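Local coordinates for protein putative ABC transporter subunit, substrate-binding component (Rhodopseudomonas palustris, PDB 4EVR) that binds benzoate in the cleft between its two lobes and is probably the substrate-binding component of an ABC transporter for benzoate-like aromatic acids, at residues Leu151-Thr156 against Lys179-Lys184; Val157-Ala162 against Ile188-Val193; Val210-Ser215 against Ile233-Pro238; Lys221-Tyr226 against Phe240-Val245. All blocks are in the same frame, centred on the assembly; numbering follows the deposited sequence.

Interaction 1: Leu151-Thr156 against Lys179-Lys184; sequences LKKAVT and KGEVVK
Glu181 N reaches Lys152 O at 2.8 Å, coming from above the carbonyl plane. It is the first of four backbone hydrogen bonds between two parallel strands. Ala154 N donates to Glu181 O at 2.9 Å, and Ala154 O takes Val183 N at 2.8 Å. Thr156 N closes the series on Lys184 O. Weaker CA-H...O contacts run beside these bonds, such as Lys153 CA to Glu181 O at 3.4 Å.

The two strands, 153-159 and 181-188, are joined by helix 162-177, so the unit is a beta-alpha-beta crossover. Strand 181-188 is an outermost strand of its sheet. Lys179, with positive phi, is the C' residue of a Schellman motif that ends the helix, and Gly180 follows directly into the strand.

Side chains meet on both faces. Lys153 and Glu181 lie side by side and point the same way, touching through their CG carbons, but their charged ends do not meet. Lys153 NZ bonds instead to Lys206 O. The lysine chain is extended, with CG anti to the backbone N (chi1 -175°), and this carries Lys153 CE to 3.8 Å from Val183 CG2. Val155 CG2 meets Val183 CG1. On the face of Ala154 and Val182, Thr156 CG2 touches Val182 CG1 at 3.8 Å, the side chains nearly at right angles. Phe171 of helix 162-177 packs on this face. Thr156 OG1 bonds to Asp185.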
# COMPACT_ATOMS: atom_id res chain seq x y z
N LEU A 151 20.05 16.08 1.75
CA LEU A 151 19.04 17.07 1.33
C LEU A 151 18.57 17.91 2.53
O LEU A 151 18.56 17.44 3.67
CB LEU A 151 17.88 16.39 0.64
CG LEU A 151 18.27 15.56 -0.58
CD1 LEU A 151 17.25 14.64 -0.92
CD2 LEU A 151 18.59 16.41 -1.78
N LYS A 152 18.33 19.19 2.31
CA LYS A 152 17.96 20.11 3.42
C LYS A 152 16.79 21.07 3.17
O LYS A 152 16.44 21.82 4.10
CB LYS A 152 19.17 20.99 3.73
CG LYS A 152 20.50 20.27 3.93
CD LYS A 152 21.65 21.28 4.13
CE LYS A 152 23.03 20.67 3.95
NZ LYS A 152 23.42 19.81 5.10
N LYS A 153 16.22 21.12 1.96
CA LYS A 153 15.20 22.11 1.62
C LYS A 153 14.14 21.53 0.67
O LYS A 153 14.35 21.52 -0.55
CB LYS A 153 15.89 23.33 1.00
CG LYS A 153 14.99 24.51 0.71
CD LYS A 153 15.72 25.56 -0.10
CE LYS A 153 14.82 26.74 -0.41
NZ LYS A 153 15.46 27.72 -1.33
N ALA A 154 13.01 21.08 1.22
CA ALA A 154 12.01 20.38 0.41
C ALA A 154 10.75 21.13 0.17
O ALA A 154 10.36 21.95 0.96
CB ALA A 154 11.65 19.08 1.08
N VAL A 155 10.09 20.80 -0.95
CA VAL A 155 8.72 21.15 -1.27
C VAL A 155 8.00 19.82 -1.32
O VAL A 155 8.54 18.92 -1.94
CB VAL A 155 8.59 21.94 -2.61
CG1 VAL A 155 7.17 21.91 -3.15
CG2 VAL A 155 9.07 23.37 -2.43
N THR A 156 6.83 19.68 -0.67
CA THR A 156 6.03 18.44 -0.80
C THR A 156 4.87 18.68 -1.78
O THR A 156 4.42 19.83 -1.97
CB THR A 156 5.52 17.93 0.55
OG1 THR A 156 4.44 18.75 1.00
CG2 THR A 156 6.64 17.89 1.61
N LYS A 179 17.28 18.48 10.78
CA LYS A 179 17.67 19.88 10.50
C LYS A 179 17.36 20.33 9.01
O LYS A 179 17.83 21.35 8.55
CB LYS A 179 19.15 20.17 10.89
CG LYS A 179 19.29 20.68 12.31
CD LYS A 179 18.79 19.68 13.34
CE LYS A 179 19.10 20.14 14.75
NZ LYS A 179 18.42 19.28 15.76
N GLY A 180 16.46 19.65 8.32
CA GLY A 180 16.06 20.09 6.97
C GLY A 180 14.87 21.01 7.12
O GLY A 180 14.23 21.00 8.17
N GLU A 181 14.52 21.81 6.09
CA GLU A 181 13.31 22.62 6.18
C GLU A 181 12.35 22.26 5.09
O GLU A 181 12.80 21.96 3.99
CB GLU A 181 13.60 24.10 6.10
CG GLU A 181 13.97 24.68 4.75
CD GLU A 181 14.67 26.02 4.87
OE1 GLU A 181 13.99 27.07 4.74
OE2 GLU A 181 15.89 26.02 5.16
N VAL A 182 11.06 22.24 5.40
CA VAL A 182 10.01 22.03 4.41
C VAL A 182 9.49 23.44 4.12
O VAL A 182 8.96 24.09 5.01
CB VAL A 182 8.91 21.03 4.86
CG1 VAL A 182 7.90 20.81 3.75
CG2 VAL A 182 9.53 19.71 5.28
N VAL A 183 9.76 23.93 2.91
CA VAL A 183 9.48 25.29 2.43
C VAL A 183 7.97 25.52 2.04
O VAL A 183 7.51 26.66 2.10
CB VAL A 183 10.48 25.55 1.25
CG1 VAL A 183 9.86 26.20 0.03
CG2 VAL A 183 11.70 26.33 1.73
N LYS A 184 7.24 24.46 1.64
CA LYS A 184 5.84 24.53 1.24
C LYS A 184 5.30 23.14 1.07
O LYS A 184 6.08 22.25 0.72
CB LYS A 184 5.73 25.28 -0.11
CG LYS A 184 4.34 25.33 -0.76
CD LYS A 184 3.43 26.23 -0.05
CE LYS A 184 2.03 26.33 -0.62
NZ LYS A 184 1.15 27.14 0.27

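Interaction 2: Val157-Ala162 against Ile188-Val193; sequences VTWKYA and IAFPDV. With BEZ (benzoic acid), chain B.
Tyr161 OH donates to benzoate O2 at 2.6 Å and is also hydrogen-bonded to Tyr29 OH. Ser92 and Gly115 also bond to the benzoate.

Behind this site the backbones of the two segments meet. Ile188 O accepts Lys160 N at 2.8 Å, the donor tilted from the carbonyl plane. Trp159 CA makes a CA-H...O contact with Ile188 O at 3.2 Å. Ile188 N in turn donates to Thr158 O. These bonds form a parallel bridge between Trp159 and Ile188. A water joins Lys160 O to Phe190 N.

The three rings of Trp159, Phe190 and Tyr161 form an aromatic cluster at the C-terminal ends of the parallel strands, where the lobe faces the ligand cleft. Tyr161 CE2 lies 3.8 Å from Phe190 CD1, the rings oblique.

The Trp159 indole fills the bend of 188-193. Trp159 NE1 donates to Asp192 O at 2.9 Å, and the acceptor lies near the ring plane. This bond fixes the rotation of the indole. Phe190 turns its edge to one face of the six-membered ring, in a T-shaped pair with planes at 81°. Phe190 CD1 comes within 3.5 Å of Trp159 CD2. Phe190 CG is anti to the backbone N (chi1 -178°), which sends the ring across the indole. A leucine in place of Trp159 would probably leave Asp192 O without its N-H donor and Phe190 without a flat face to rest on.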
# COMPACT_ATOMS: atom_id res chain seq x y z
N VAL A 157 4.46 17.64 -2.48
CA VAL A 157 3.35 17.74 -3.42
C VAL A 157 2.52 16.46 -3.28
O VAL A 157 3.06 15.37 -3.43
CB VAL A 157 3.72 17.96 -4.90
CG1 VAL A 157 2.45 18.33 -5.72
CG2 VAL A 157 4.75 19.03 -5.05
N THR A 158 1.22 16.56 -3.07
CA THR A 158 0.38 15.36 -2.99
C THR A 158 -1.08 15.73 -3.16
O THR A 158 -1.40 16.88 -3.33
CB THR A 158 0.61 14.62 -1.64
OG1 THR A 158 0.01 13.34 -1.66
CG2 THR A 158 0.11 15.37 -0.47
N TRP A 159 -1.96 14.74 -3.03
CA TRP A 159 -3.41 14.94 -3.04
C TRP A 159 -3.93 15.28 -1.63
O TRP A 159 -3.37 14.82 -0.59
CB TRP A 159 -4.11 13.67 -3.53
CG TRP A 159 -4.06 13.50 -5.03
CD1 TRP A 159 -4.44 14.41 -5.96
CD2 TRP A 159 -3.79 12.29 -5.75
NE1 TRP A 159 -4.47 13.83 -7.21
CE2 TRP A 159 -4.08 12.53 -7.10
CE3 TRP A 159 -3.37 11.00 -5.37
CZ2 TRP A 159 -3.88 11.55 -8.10
CZ3 TRP A 159 -3.26 10.02 -6.32
CH2 TRP A 159 -3.49 10.30 -7.68
N LYS A 160 -5.00 16.10 -1.59
CA LYS A 160 -5.66 16.56 -0.34
C LYS A 160 -6.59 15.50 0.23
O LYS A 160 -7.83 15.57 0.09
CB LYS A 160 -6.42 17.84 -0.56
CG LYS A 160 -6.67 18.60 0.73
CD LYS A 160 -7.24 20.01 0.42
CE LYS A 160 -7.37 20.90 1.64
NZ LYS A 160 -8.21 20.28 2.69
N TYR A 161 -6.00 14.44 0.79
CA TYR A 161 -6.80 13.46 1.50
C TYR A 161 -5.90 12.81 2.54
O TYR A 161 -4.72 13.05 2.55
CB TYR A 161 -7.55 12.50 0.56
CG TYR A 161 -6.76 11.33 0.04
CD1 TYR A 161 -6.97 10.04 0.54
CD2 TYR A 161 -5.91 11.47 -1.06
CE1 TYR A 161 -6.27 8.94 0.02
CE2 TYR A 161 -5.22 10.38 -1.59
CZ TYR A 161 -5.45 9.11 -1.09
OH TYR A 161 -4.69 8.03 -1.55
N ALA A 162 -6.46 12.00 3.40
CA ALA A 162 -5.71 11.38 4.55
C ALA A 162 -4.37 10.74 4.19
O ALA A 162 -3.41 10.96 4.92
CB ALA A 162 -6.57 10.32 5.23
N ILE A 188 -3.31 19.17 -4.04
CA ILE A 188 -4.24 19.18 -5.18
C ILE A 188 -5.41 18.35 -4.77
O ILE A 188 -5.23 17.33 -4.10
CB ILE A 188 -3.45 18.57 -6.38
CG1 ILE A 188 -2.41 19.62 -6.85
CG2 ILE A 188 -4.34 18.23 -7.56
CD1 ILE A 188 -1.33 18.99 -7.57
N ALA A 189 -6.61 18.73 -5.14
CA ALA A 189 -7.76 17.93 -4.76
C ALA A 189 -7.69 16.57 -5.40
O ALA A 189 -7.33 16.45 -6.58
CB ALA A 189 -9.04 18.62 -5.19
N PHE A 190 -8.03 15.48 -4.65
CA PHE A 190 -8.06 14.16 -5.24
C PHE A 190 -9.23 13.98 -6.18
O PHE A 190 -10.33 14.42 -5.82
CB PHE A 190 -8.18 13.13 -4.11
CG PHE A 190 -8.17 11.73 -4.66
CD1 PHE A 190 -6.96 11.08 -4.94
CD2 PHE A 190 -9.35 11.03 -4.85
CE1 PHE A 190 -6.96 9.77 -5.41
CE2 PHE A 190 -9.33 9.74 -5.28
CZ PHE A 190 -8.14 9.11 -5.57
N PRO A 191 -9.11 13.32 -7.36
CA PRO A 191 -7.96 12.73 -8.02
C PRO A 191 -7.45 13.62 -9.14
O PRO A 191 -7.08 13.10 -10.19
CB PRO A 191 -8.55 11.45 -8.57
CG PRO A 191 -9.95 11.89 -9.00
CD PRO A 191 -10.31 13.10 -8.19
N ASP A 192 -7.41 14.95 -8.95
CA ASP A 192 -7.04 15.85 -10.08
C ASP A 192 -5.56 15.70 -10.48
O ASP A 192 -4.71 15.45 -9.63
CB ASP A 192 -7.35 17.31 -9.73
CG ASP A 192 -8.80 17.60 -9.58
OD1 ASP A 192 -9.62 16.85 -10.15
OD2 ASP A 192 -9.13 18.60 -8.94
N VAL A 193 -5.25 15.90 -11.79
CA VAL A 193 -3.90 15.69 -12.27
C VAL A 193 -3.47 16.83 -13.18
O VAL A 193 -2.66 16.60 -14.05
CB VAL A 193 -3.75 14.34 -12.93
CG1 VAL A 193 -3.92 13.22 -11.91
CG2 VAL A 193 -4.77 14.16 -14.08
C BEZ B . -3.84 5.30 0.47
O1 BEZ B . -3.74 4.81 1.63
O2 BEZ B . -4.78 6.07 0.12
C1 BEZ B . -2.90 4.89 -0.62
C2 BEZ B . -3.31 4.94 -1.96
C3 BEZ B . -2.44 4.55 -2.97
C4 BEZ B . -1.14 4.17 -2.59
C5 BEZ B . -0.75 4.13 -1.24
C6 BEZ B . -1.62 4.46 -0.25
O HOH W 1 -9.40 16.20 -2.23

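Interaction 3: Val210-Ser215 against Ile233-Pro238; sequences VYAFFS and IPLWGP. With BEZ (benzoic acid), chain B.
Strands 210-213 and 235-238 run parallel at an angle of 39°, with axes 4.6 Å apart at closest approach. Val210 takes part twice. Val210 N donates to Pro234 O, and Val210 O accepts Trp236 N at 2.8 Å. Trp236 O accepts Ala212 N and also takes a CA-H...O contact from Tyr211 CA.

On one face, Leu235 CD1 touches two residues of the neighbouring strand. Leu235 CD1 is 3.7 Å from Val210 CG1 and 4.0 Å from Ala212 CB. The leucine side chain runs obliquely to that of Val210. The second branch of Val210, CG2, meets Ile233 CG2 nearly at right angles. Phe222 and Tyr226 of helix 217-228 pack on this face.

The other face carries Tyr211 and Trp236. The tyrosine CG is anti to the backbone N (chi1 174°), which leans the ring forward beside Gly237 and Pro238. Tyr211 CE1 reaches Pro238 CD at 3.8 Å, across the proline at about a right angle. Phe171 stacks on the Tyr211 ring. The ring of Pro238 also touches Phe213, where Pro238 CG lies 4.0 Å from Phe213 CD1. Ala212 O faces Gly237 and Pro238 and is buried with no hydrogen-bond partner in the model.

Beyond the proline, the Phe213 ring turns its edge to the benzoate, with Phe213 CZ 3.7 Å from benzoate C4. Ser215 OG approaches the same carbon. Two parallel strands joined by helix 217-228 form a beta-alpha-beta unit, and the ligand binds at their C-terminal ends, as is typical of periplasmic binding proteins.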
# COMPACT_ATOMS: atom_id res chain seq x y z
N VAL A 210 12.10 17.50 -4.11
CA VAL A 210 10.66 17.40 -4.08
C VAL A 210 10.29 16.00 -3.56
O VAL A 210 10.87 15.01 -4.00
CB VAL A 210 10.03 17.65 -5.48
CG1 VAL A 210 8.56 17.28 -5.47
CG2 VAL A 210 10.22 19.09 -5.89
N TYR A 211 9.37 15.96 -2.60
CA TYR A 211 8.77 14.75 -2.03
C TYR A 211 7.37 14.74 -2.51
O TYR A 211 6.65 15.67 -2.18
CB TYR A 211 8.83 14.81 -0.53
CG TYR A 211 8.14 13.69 0.18
CD1 TYR A 211 8.78 12.49 0.42
CD2 TYR A 211 6.83 13.84 0.63
CE1 TYR A 211 8.15 11.45 1.11
CE2 TYR A 211 6.18 12.80 1.31
CZ TYR A 211 6.85 11.63 1.58
OH TYR A 211 6.26 10.63 2.33
N ALA A 212 6.98 13.74 -3.31
CA ALA A 212 5.67 13.65 -3.86
C ALA A 212 5.03 12.33 -3.50
O ALA A 212 5.69 11.29 -3.57
CB ALA A 212 5.70 13.74 -5.38
N PHE A 213 3.76 12.36 -3.11
CA PHE A 213 2.97 11.16 -3.05
C PHE A 213 1.86 11.27 -4.10
O PHE A 213 0.92 12.12 -4.01
CB PHE A 213 2.39 10.85 -1.65
CG PHE A 213 1.33 9.75 -1.72
CD1 PHE A 213 1.63 8.50 -2.25
CD2 PHE A 213 -0.03 10.04 -1.50
CE1 PHE A 213 0.63 7.52 -2.40
CE2 PHE A 213 -1.01 9.09 -1.72
CZ PHE A 213 -0.70 7.87 -2.23
N PHE A 214 1.94 10.38 -5.07
CA PHE A 214 0.88 10.10 -6.05
C PHE A 214 0.97 8.59 -6.28
O PHE A 214 1.97 7.99 -5.92
CB PHE A 214 0.98 10.89 -7.36
CG PHE A 214 0.80 12.38 -7.16
CD1 PHE A 214 -0.45 12.92 -6.97
CD2 PHE A 214 1.90 13.22 -7.16
CE1 PHE A 214 -0.59 14.29 -6.75
CE2 PHE A 214 1.74 14.58 -6.95
CZ PHE A 214 0.49 15.09 -6.73
N SER A 215 -0.03 8.00 -6.89
CA SER A 215 0.03 6.59 -7.23
C SER A 215 -0.90 6.36 -8.43
O SER A 215 -1.75 7.17 -8.70
CB SER A 215 -0.37 5.74 -6.04
OG SER A 215 0.10 4.42 -6.21
N ILE A 233 15.75 19.49 -10.41
CA ILE A 233 15.53 19.25 -8.98
C ILE A 233 15.26 17.77 -8.82
O ILE A 233 14.32 17.29 -9.46
CB ILE A 233 14.36 20.13 -8.41
CG1 ILE A 233 14.66 21.66 -8.43
CG2 ILE A 233 14.05 19.68 -6.99
CD1 ILE A 233 13.47 22.66 -8.35
N PRO A 234 15.93 17.04 -7.90
CA PRO A 234 15.64 15.60 -7.76
C PRO A 234 14.27 15.31 -7.13
O PRO A 234 13.81 15.95 -6.16
CB PRO A 234 16.77 15.09 -6.86
CG PRO A 234 17.30 16.30 -6.17
CD PRO A 234 17.10 17.43 -7.09
N LEU A 235 13.60 14.31 -7.69
CA LEU A 235 12.29 13.87 -7.25
C LEU A 235 12.42 12.63 -6.39
O LEU A 235 13.10 11.65 -6.78
CB LEU A 235 11.39 13.58 -8.45
CG LEU A 235 9.99 13.09 -8.19
CD1 LEU A 235 9.20 14.10 -7.32
CD2 LEU A 235 9.29 12.89 -9.48
N TRP A 236 11.78 12.67 -5.23
CA TRP A 236 11.71 11.59 -4.25
C TRP A 236 10.28 11.29 -3.87
O TRP A 236 9.39 12.15 -4.00
CB TRP A 236 12.43 12.00 -2.97
CG TRP A 236 13.95 11.93 -3.04
CD1 TRP A 236 14.78 12.83 -3.63
CD2 TRP A 236 14.78 11.00 -2.35
NE1 TRP A 236 16.10 12.47 -3.40
CE2 TRP A 236 16.12 11.40 -2.56
CE3 TRP A 236 14.52 9.87 -1.55
CZ2 TRP A 236 17.19 10.70 -2.02
CZ3 TRP A 236 15.59 9.21 -0.97
CH2 TRP A 236 16.90 9.63 -1.21
N GLY A 237 10.09 10.15 -3.20
CA GLY A 237 8.79 9.87 -2.62
C GLY A 237 8.70 8.48 -2.04
O GLY A 237 9.66 7.71 -2.15
N PRO A 238 7.60 8.16 -1.38
CA PRO A 238 7.32 6.73 -1.05
C PRO A 238 7.24 6.01 -2.37
O PRO A 238 6.85 6.63 -3.42
CB PRO A 238 5.97 6.79 -0.31
CG PRO A 238 5.31 8.00 -0.90
CD PRO A 238 6.40 8.99 -1.21
C BEZ B . -3.84 5.30 0.47
O1 BEZ B . -3.74 4.81 1.63
O2 BEZ B . -4.78 6.07 0.12
C1 BEZ B . -2.90 4.89 -0.62
C2 BEZ B . -3.31 4.94 -1.96
C3 BEZ B . -2.44 4.55 -2.97
C4 BEZ B . -1.14 4.17 -2.59
C5 BEZ B . -0.75 4.13 -1.24
C6 BEZ B . -1.62 4.46 -0.25

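Interaction 4: Lys221-Tyr226 against Phe240-Val245; sequences KFIKDY and FLTDGV. With BEZ (benzoic acid), chain B.
Ile223 points from its helix toward 240-245, and its CD1 does most of the touching. CG1 stands anti to the carbonyl carbon (chi1 -70°) and the chain is extended from there. The methyl thus reaches in among Leu241, Thr242 and Val245. Ile223 CD1 lies 3.3 Å from Leu241 O and 3.8 Å from Val245 CG2. The Ile223 and Val245 side chains cross at a slant. Thr242 CG2 is a looser neighbour of the same methyl. Leu241 O is buried here with no hydrogen-bond partner in the model, so it faces a methyl and not a donor.

Phe222, one residue earlier, also points toward the loop. Phe222 CD1 lies 4.4 Å from Leu241 CD1, and the leucine comes to the ring obliquely. Phe195 and Phe214 also meet the Phe222 ring. No hydrogen bond joins the two segments.

Helix 217-228 is the crossover helix between strands 209-213 and 235-238. The segment 240-245 follows the second of these strands, so the contact sets the helix against the loop that leaves the sheet. Val245 is the N-cap residue of helix 246-249.

Phe240 meets the ligand instead. The benzoate points its C5 at one face of the Phe240 ring, over the ring centre, with the two ring planes steeply inclined to each other. Phe240 CG is 3.8 Å from benzoate C5. A serine at Phe240 would probably open a gap on this side of the ligand and leave the benzoate ring freer to shift.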
# COMPACT_ATOMS: atom_id res chain seq x y z
N LYS A 221 1.32 10.27 -14.77
CA LYS A 221 1.23 11.58 -15.41
C LYS A 221 2.11 12.59 -14.70
O LYS A 221 2.77 13.37 -15.37
CB LYS A 221 -0.22 12.08 -15.43
CG LYS A 221 -0.37 13.45 -16.10
CD LYS A 221 -1.79 13.76 -16.40
CE LYS A 221 -2.00 14.97 -17.26
NZ LYS A 221 -1.48 16.22 -16.68
N PHE A 222 2.14 12.60 -13.36
CA PHE A 222 3.06 13.50 -12.60
C PHE A 222 4.51 13.27 -13.06
O PHE A 222 5.22 14.21 -13.32
CB PHE A 222 2.96 13.26 -11.09
CG PHE A 222 3.72 14.22 -10.22
CD1 PHE A 222 4.99 13.89 -9.73
CD2 PHE A 222 3.33 15.56 -10.14
CE1 PHE A 222 5.74 14.83 -8.99
CE2 PHE A 222 4.06 16.48 -9.39
CZ PHE A 222 5.29 16.13 -8.88
N ILE A 223 4.96 12.03 -13.07
CA ILE A 223 6.33 11.72 -13.51
C ILE A 223 6.61 12.37 -14.92
O ILE A 223 7.68 12.94 -15.12
CB ILE A 223 6.58 10.20 -13.50
CG1 ILE A 223 6.65 9.65 -12.04
CG2 ILE A 223 7.81 9.86 -14.33
CD1 ILE A 223 6.61 8.08 -11.94
N LYS A 224 5.74 12.16 -15.92
CA LYS A 224 5.99 12.69 -17.27
C LYS A 224 5.94 14.19 -17.25
O LYS A 224 6.76 14.85 -17.86
CB LYS A 224 4.97 12.14 -18.29
CG LYS A 224 5.15 10.62 -18.48
CD LYS A 224 4.12 10.06 -19.42
CE LYS A 224 4.26 8.58 -19.55
NZ LYS A 224 3.25 8.04 -20.52
N ASP A 225 5.00 14.77 -16.54
CA ASP A 225 4.89 16.24 -16.48
C ASP A 225 6.08 16.86 -15.75
O ASP A 225 6.69 17.87 -16.22
CB ASP A 225 3.58 16.66 -15.78
CG ASP A 225 2.36 16.40 -16.62
OD1 ASP A 225 2.52 15.97 -17.80
OD2 ASP A 225 1.24 16.58 -16.10
N TYR A 226 6.45 16.24 -14.63
CA TYR A 226 7.63 16.69 -13.82
C TYR A 226 8.92 16.65 -14.68
O TYR A 226 9.60 17.65 -14.76
CB TYR A 226 7.80 15.84 -12.56
CG TYR A 226 8.82 16.36 -11.57
CD1 TYR A 226 8.42 17.02 -10.41
CD2 TYR A 226 10.17 16.08 -11.72
CE1 TYR A 226 9.35 17.51 -9.51
CE2 TYR A 226 11.12 16.55 -10.81
CZ TYR A 226 10.69 17.21 -9.67
OH TYR A 226 11.59 17.65 -8.72
N PHE A 240 5.21 4.10 -3.83
CA PHE A 240 3.97 4.10 -4.61
C PHE A 240 4.08 5.08 -5.76
O PHE A 240 3.34 4.94 -6.76
CB PHE A 240 2.82 4.55 -3.70
CG PHE A 240 2.87 3.92 -2.35
CD1 PHE A 240 2.74 2.56 -2.21
CD2 PHE A 240 3.13 4.67 -1.23
CE1 PHE A 240 2.87 1.98 -0.99
CE2 PHE A 240 3.22 4.08 0.01
CZ PHE A 240 3.17 2.74 0.11
N LEU A 241 4.97 6.08 -5.66
CA LEU A 241 5.14 7.05 -6.78
C LEU A 241 5.65 6.37 -8.04
O LEU A 241 5.34 6.84 -9.11
CB LEU A 241 6.11 8.13 -6.31
CG LEU A 241 6.44 9.25 -7.32
CD1 LEU A 241 5.21 10.06 -7.64
CD2 LEU A 241 7.58 10.04 -6.83
N THR A 242 6.40 5.25 -7.93
CA THR A 242 6.92 4.56 -9.11
C THR A 242 6.41 3.20 -9.29
O THR A 242 6.51 2.69 -10.42
CB THR A 242 8.49 4.53 -9.08
OG1 THR A 242 8.91 3.96 -7.84
CG2 THR A 242 9.08 5.97 -9.16
N ASP A 243 5.93 2.46 -8.18
CA ASP A 243 5.61 1.07 -8.43
C ASP A 243 4.47 0.86 -9.40
O ASP A 243 3.41 1.42 -9.24
CB ASP A 243 5.30 0.35 -7.10
CG ASP A 243 6.47 -0.50 -6.68
OD1 ASP A 243 7.61 0.02 -6.65
OD2 ASP A 243 6.25 -1.69 -6.38
N GLY A 244 4.69 -0.02 -10.38
CA GLY A 244 3.71 -0.35 -11.39
C GLY A 244 3.80 0.52 -12.63
O GLY A 244 3.36 0.12 -13.69
N VAL A 245 4.31 1.71 -12.52
CA VAL A 245 4.32 2.63 -13.66
C VAL A 245 5.72 2.77 -14.28
O VAL A 245 5.84 3.56 -15.22
CB VAL A 245 3.80 4.03 -13.20
CG1 VAL A 245 2.42 3.93 -12.53
CG2 VAL A 245 4.77 4.72 -12.29
C BEZ B . -3.84 5.30 0.47
O1 BEZ B . -3.74 4.81 1.63
O2 BEZ B . -4.78 6.07 0.12
C1 BEZ B . -2.90 4.89 -0.62
C2 BEZ B . -3.31 4.94 -1.96
C3 BEZ B . -2.44 4.55 -2.97
C4 BEZ B . -1.14 4.17 -2.59
C5 BEZ B . -0.75 4.13 -1.24
C6 BEZ B . -1.62 4.46 -0.25

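Overall arrangement
All four contacts lie in one lobe, on or beside its seven-stranded sheet. Strands 181-188, 153-159, 209-213 and 235-238 are consecutive neighbours in it. Interactions 1 and 2 share strand 153-159, and their segments alternate along the chain; their centres are about 20 Å apart. Interactions 3 and 4 come later and alternate likewise, their centres about 9 Å apart. Interaction 3 adjoins both 1 and 2, through hydrogen bonds between strands 153-159 and 209-213. Lys221 NZ bonds to Val193 O, tying interaction 4 to interaction 2. Interaction 1 is farthest from the chain centre. Interactions 2, 3 and 4 reach the benzoate, so C-terminal strand ends and the loops after them line one side of the site.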